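CrtC domain-containing protein (Fusarium vanettenii 77-13-4, PDB 7A0Q) is a kievitone hydratase, a lyase that probably detoxifies the plant phytoalexin kievitone by adding water to it. Local coordinates at residues P216-P227 against V333-S344. Sequence-based numbering, arbitrary orientation.
Sequences PSNWTWFQLHIP and VQGYGLVEIVYS. With NAG (2-acetamido-2-deoxy-beta-D-glucopyranose), chain C; IMD (imidazole), chain F.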
loop_
_atom_site.group_PDB
_atom_site.type_symbol
_atom_site.label_atom_id
_atom_site.label_comp_id
_atom_site.label_asym_id
_atom_site.label_seq_id
_atom_site.Cartn_x
_atom_site.Cartn_y
_atom_site.Cartn_z
ATOM N N PRO A 216 16.297 3.765 2.898
ATOM C CA PRO A 216 16.433 5.143 2.406
ATOM C C PRO A 216 15.992 6.162 3.446
ATOM O O PRO A 216 15.175 5.875 4.326
ATOM C CB PRO A 216 15.520 5.173 1.172
ATOM C CG PRO A 216 15.500 3.744 0.697
ATOM C CD PRO A 216 15.517 2.927 1.962
ATOM N N SER A 217 16.545 7.372 3.334
ATOM C CA SER A 217 16.167 8.441 4.253
ATOM C C SER A 217 14.688 8.786 4.131
ATOM O O SER A 217 14.035 9.114 5.128
ATOM C CB SER A 217 17.024 9.686 3.997
ATOM O OG SER A 217 16.775 10.209 2.698
ATOM N N ASN A 218 14.148 8.728 2.917
ATOM C CA ASN A 218 12.748 9.044 2.676
ATOM C C ASN A 218 12.404 8.590 1.269
ATOM O O ASN A 218 13.286 8.419 0.422
ATOM C CB ASN A 218 12.434 10.539 2.870
ATOM C CG ASN A 218 13.149 11.476 1.885
ATOM O OD1 ASN A 218 14.378 11.605 1.885
ATOM N ND2 ASN A 218 12.360 12.159 1.060
ATOM N N TRP A 219 11.114 8.381 1.032
ATOM C CA TRP A 219 10.679 7.937 -0.283
ATOM C C TRP A 219 9.255 8.394 -0.544
ATOM O O TRP A 219 8.527 8.803 0.364
ATOM C CB TRP A 219 10.765 6.405 -0.426
ATOM C CG TRP A 219 9.905 5.613 0.546
ATOM C CD1 TRP A 219 8.570 5.327 0.425
ATOM C CD2 TRP A 219 10.343 4.978 1.753
ATOM N NE1 TRP A 219 8.153 4.566 1.493
ATOM C CE2 TRP A 219 9.219 4.333 2.319
ATOM C CE3 TRP A 219 11.572 4.900 2.417
ATOM C CZ2 TRP A 219 9.293 3.617 3.511
ATOM C CZ3 TRP A 219 11.644 4.187 3.604
ATOM C CH2 TRP A 219 10.508 3.558 4.139
ATOM N N THR A 220 8.867 8.298 -1.809
ATOM C CA THR A 220 7.468 8.308 -2.208
ATOM C C THR A 220 7.189 7.007 -2.943
ATOM O O THR A 220 7.987 6.593 -3.797
ATOM C CB THR A 220 7.140 9.510 -3.098
ATOM O OG1 THR A 220 7.422 10.719 -2.379
ATOM C CG2 THR A 220 5.660 9.504 -3.502
ATOM N N TRP A 221 6.062 6.372 -2.604
ATOM C CA TRP A 221 5.587 5.171 -3.282
ATOM C C TRP A 221 4.191 5.431 -3.827
ATOM O O TRP A 221 3.326 5.952 -3.111
ATOM C CB TRP A 221 5.567 3.971 -2.326
ATOM C CG TRP A 221 5.042 2.673 -2.910
ATOM C CD1 TRP A 221 5.645 1.904 -3.872
ATOM C CD2 TRP A 221 3.835 1.985 -2.542
ATOM N NE1 TRP A 221 4.878 0.779 -4.132
ATOM C CE2 TRP A 221 3.766 0.809 -3.331
ATOM C CE3 TRP A 221 2.811 2.247 -1.624
ATOM C CZ2 TRP A 221 2.713 -0.103 -3.226
ATOM C CZ3 TRP A 221 1.755 1.332 -1.516
ATOM C CH2 TRP A 221 1.714 0.178 -2.324
ATOM N N PHE A 222 3.968 5.043 -5.075
ATOM C CA PHE A 222 2.656 5.117 -5.701
ATOM C C PHE A 222 2.113 3.722 -5.980
ATOM O O PHE A 222 2.825 2.849 -6.492
ATOM C CB PHE A 222 2.700 5.884 -7.021
ATOM C CG PHE A 222 2.954 7.347 -6.867
ATOM C CD1 PHE A 222 1.901 8.221 -6.617
ATOM C CD2 PHE A 222 4.239 7.858 -6.988
ATOM C CE1 PHE A 222 2.127 9.586 -6.478
ATOM C CE2 PHE A 222 4.474 9.226 -6.859
ATOM C CZ PHE A 222 3.425 10.088 -6.607
ATOM N N GLN A 223 0.827 3.553 -5.694
ATOM C CA GLN A 223 0.064 2.348 -5.997
ATOM C C GLN A 223 -1.080 2.788 -6.900
ATOM O O GLN A 223 -1.981 3.496 -6.443
ATOM C CB GLN A 223 -0.460 1.725 -4.704
ATOM C CG GLN A 223 -1.360 0.529 -4.928
ATOM C CD GLN A 223 -2.424 0.369 -3.859
ATOM O OE1 GLN A 223 -3.600 0.194 -4.177
ATOM N NE2 GLN A 223 -2.019 0.403 -2.583
ATOM N N LEU A 224 -1.056 2.396 -8.175
ATOM C CA LEU A 224 -1.997 2.953 -9.145
ATOM C C LEU A 224 -2.865 1.884 -9.802
ATOM O O LEU A 224 -2.381 0.810 -10.182
ATOM C CB LEU A 224 -1.265 3.748 -10.235
ATOM C CG LEU A 224 -0.286 4.812 -9.729
ATOM C CD1 LEU A 224 0.409 5.491 -10.911
ATOM C CD2 LEU A 224 -0.973 5.840 -8.799
ATOM N N HIS A 225 -4.142 2.223 -9.980
ATOM C CA HIS A 225 -5.121 1.406 -10.692
ATOM C C HIS A 225 -5.681 2.199 -11.867
ATOM O O HIS A 225 -5.963 3.393 -11.732
ATOM C CB HIS A 225 -6.281 0.988 -9.779
ATOM C CG HIS A 225 -5.836 0.286 -8.536
ATOM N ND1 HIS A 225 -5.871 -1.085 -8.402
ATOM C CD2 HIS A 225 -5.287 0.764 -7.395
ATOM C CE1 HIS A 225 -5.390 -1.422 -7.215
ATOM N NE2 HIS A 225 -5.017 -0.316 -6.591
ATOM N N ILE A 226 -5.823 1.533 -13.012
ATOM C CA ILE A 226 -6.428 2.136 -14.203
ATOM C C ILE A 226 -7.629 1.277 -14.587
ATOM O O ILE A 226 -7.476 0.272 -15.298
ATOM C CB ILE A 226 -5.416 2.258 -15.356
ATOM C CG1 ILE A 226 -4.215 3.091 -14.902
ATOM C CG2 ILE A 226 -6.082 2.898 -16.591
ATOM C CD1 ILE A 226 -3.052 3.107 -15.893
ATOM N N PRO A 227 -8.830 1.624 -14.115
ATOM C CA PRO A 227 -9.984 0.710 -14.228
ATOM C C PRO A 227 -10.303 0.206 -15.629
ATOM O O PRO A 227 -10.863 -0.891 -15.755
ATOM C CB PRO A 227 -11.137 1.551 -13.665
ATOM C CG PRO A 227 -10.476 2.449 -12.659
ATOM C CD PRO A 227 -9.093 2.749 -13.199
ATOM N N VAL A 333 -6.254 8.138 -20.154
ATOM C CA VAL A 333 -6.748 7.280 -19.085
ATOM C C VAL A 333 -7.006 8.121 -17.845
ATOM O O VAL A 333 -6.572 9.267 -17.730
ATOM C CB VAL A 333 -5.777 6.129 -18.735
ATOM C CG1 VAL A 333 -5.508 5.246 -19.944
ATOM C CG2 VAL A 333 -4.488 6.679 -18.144
ATOM N N GLN A 334 -7.724 7.518 -16.901
ATOM C CA GLN A 334 -7.879 8.062 -15.561
ATOM C C GLN A 334 -7.875 6.900 -14.579
ATOM O O GLN A 334 -8.106 5.745 -14.952
ATOM C CB GLN A 334 -9.165 8.889 -15.426
ATOM C CG GLN A 334 -10.425 8.099 -15.698
ATOM C CD GLN A 334 -11.682 8.941 -15.563
ATOM O OE1 GLN A 334 -11.715 10.100 -15.974
ATOM N NE2 GLN A 334 -12.719 8.362 -14.973
ATOM N N GLY A 335 -7.590 7.203 -13.321
ATOM C CA GLY A 335 -7.613 6.157 -12.322
ATOM C C GLY A 335 -7.481 6.713 -10.929
ATOM O O GLY A 335 -7.630 7.916 -10.704
ATOM N N TYR A 336 -7.186 5.810 -9.994
ATOM C CA TYR A 336 -7.106 6.140 -8.581
ATOM C C TYR A 336 -6.049 5.244 -7.952
ATOM O O TYR A 336 -5.548 4.305 -8.577
ATOM C CB TYR A 336 -8.459 5.951 -7.880
ATOM C CG TYR A 336 -8.936 4.512 -7.926
ATOM C CD1 TYR A 336 -8.507 3.582 -6.976
ATOM C CD2 TYR A 336 -9.802 4.075 -8.924
ATOM C CE1 TYR A 336 -8.916 2.254 -7.030
ATOM C CE2 TYR A 336 -10.231 2.754 -8.977
ATOM C CZ TYR A 336 -9.782 1.849 -8.031
ATOM O OH TYR A 336 -10.193 0.542 -8.080
ATOM N N GLY A 337 -5.728 5.532 -6.699
ATOM C CA GLY A 337 -4.777 4.692 -5.989
ATOM C C GLY A 337 -4.358 5.335 -4.695
ATOM O O GLY A 337 -5.149 6.023 -4.043
ATOM N N LEU A 338 -3.098 5.114 -4.333
ATOM C CA LEU A 338 -2.586 5.616 -3.067
ATOM C C LEU A 338 -1.164 6.127 -3.245
ATOM O O LEU A 338 -0.377 5.562 -4.014
ATOM C CB LEU A 338 -2.633 4.523 -1.985
ATOM C CG LEU A 338 -2.106 4.905 -0.594
ATOM C CD1 LEU A 338 -2.975 4.303 0.503
ATOM C CD2 LEU A 338 -0.633 4.478 -0.430
ATOM N N VAL A 339 -0.848 7.219 -2.548
ATOM C CA VAL A 339 0.519 7.707 -2.429
ATOM C C VAL A 339 0.965 7.525 -0.987
ATOM O O VAL A 339 0.216 7.826 -0.046
ATOM C CB VAL A 339 0.662 9.174 -2.876
ATOM C CG1 VAL A 339 -0.160 10.102 -1.998
ATOM C CG2 VAL A 339 2.131 9.559 -2.857
ATOM N N GLU A 340 2.164 6.981 -0.814
ATOM C CA GLU A 340 2.813 6.904 0.485
ATOM C C GLU A 340 4.025 7.822 0.486
ATOM O O GLU A 340 4.848 7.765 -0.434
ATOM C CB GLU A 340 3.233 5.469 0.799
ATOM C CG GLU A 340 4.123 5.357 2.010
ATOM C CD GLU A 340 4.475 3.927 2.312
ATOM O OE1 GLU A 340 3.690 3.271 3.027
ATOM O OE2 GLU A 340 5.514 3.444 1.822
ATOM N N ILE A 341 4.120 8.680 1.500
ATOM C CA ILE A 341 5.285 9.536 1.697
ATOM C C ILE A 341 5.835 9.237 3.076
ATOM O O ILE A 341 5.143 9.440 4.083
ATOM C CB ILE A 341 4.953 11.028 1.563
ATOM C CG1 ILE A 341 4.191 11.300 0.265
ATOM C CG2 ILE A 341 6.238 11.835 1.590
ATOM C CD1 ILE A 341 3.753 12.754 0.113
ATOM N N VAL A 342 7.066 8.741 3.124
ATOM C CA VAL A 342 7.675 8.279 4.364
ATOM C C VAL A 342 9.053 8.905 4.501
ATOM O O VAL A 342 9.815 8.953 3.532
ATOM C CB VAL A 342 7.788 6.739 4.417
ATOM C CG1 VAL A 342 8.711 6.299 5.567
ATOM C CG2 VAL A 342 6.406 6.108 4.561
ATOM N N TYR A 343 9.354 9.386 5.705
ATOM C CA TYR A 343 10.701 9.729 6.138
ATOM C C TYR A 343 11.121 8.716 7.194
ATOM O O TYR A 343 10.443 8.568 8.221
ATOM C CB TYR A 343 10.743 11.153 6.704
ATOM C CG TYR A 343 10.604 12.199 5.631
ATOM C CD1 TYR A 343 9.370 12.475 5.043
ATOM C CD2 TYR A 343 11.713 12.903 5.183
ATOM C CE1 TYR A 343 9.251 13.422 4.031
ATOM C CE2 TYR A 343 11.604 13.841 4.177
ATOM C CZ TYR A 343 10.382 14.112 3.614
ATOM O OH TYR A 343 10.302 15.055 2.618
ATOM N N SER A 344 12.213 7.998 6.940
ATOM C CA SER A 344 12.760 7.147 7.988
ATOM C C SER A 344 13.581 7.955 8.974
ATOM O O SER A 344 13.848 7.479 10.080
ATOM C CB SER A 344 13.604 6.016 7.394
ATOM O OG SER A 344 14.789 6.521 6.798
HETATM C C1 NAG C . 12.928 13.143 0.180
HETATM C C2 NAG C . 12.085 13.505 -1.030
HETATM C C3 NAG C . 12.657 14.746 -1.720
HETATM C C4 NAG C . 12.887 15.889 -0.739
HETATM C C5 NAG C . 13.632 15.426 0.505
HETATM C C6 NAG C . 13.627 16.468 1.598
HETATM C C7 NAG C . 10.899 11.785 -2.326
HETATM C C8 NAG C . 11.036 10.720 -3.367
HETATM N N2 NAG C . 12.027 12.407 -1.982
HETATM O O3 NAG C . 11.748 15.153 -2.738
HETATM O O4 NAG C . 13.715 16.861 -1.370
HETATM O O5 NAG C . 13.002 14.264 1.064
HETATM O O6 NAG C . 12.296 16.810 1.960
HETATM O O7 NAG C . 9.821 12.051 -1.804
HETATM N N1 IMD F . 4.754 1.052 1.069
HETATM C C2 IMD F . 5.050 0.172 0.085
HETATM N N3 IMD F . 4.129 -0.825 0.121
HETATM C C4 IMD F . 3.260 -0.568 1.113
HETATM C C5 IMD F . 3.650 0.615 1.712
#
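V342 lies against one face of the W219 indole, with V342 CG1 3.4 Å from W219 CZ2. At the edge of that ring, W219 NE1 donates to E340 OE2 at 2.9 Å. The N-H points almost straight at it (174°) and stays in the indole plane, but meets OE2 on its anti side and somewhat out of the carboxylate plane. An imidazole, probably from crystallisation, covers one face of W221, with its C2 3.4 Å from W221 CD2. Imidazole N1 donates a hydrogen bond to E340 OE2 at 2.6 Å, so two N-H groups grip one carboxylate oxygen. D206 is hydrogen-bonded to the imidazole as well. With CG anti to the backbone N (chi1 170°), E340 extends to both partners. H225 CB sits over one face of the Y336 ring, while Y336 OH is hydrogen-bonded to H202.

Strands 218-225 and 331-343, first and last of an eight-stranded antiparallel barrel, pair to close this lipocalin-like domain. Paired backbone bonds join W219 to V342, W221 to E340, Q223 to L338 and H225 to Y336.

On the other face of the sheet, N218 carries the N-linked glycan. N218 CB packs over one face of the Y343 ring, 3.4 Å from Y343 CD2. Y343 OH and NAG O6 share a hydrogen bond. T220 OG1 donates to NAG O7.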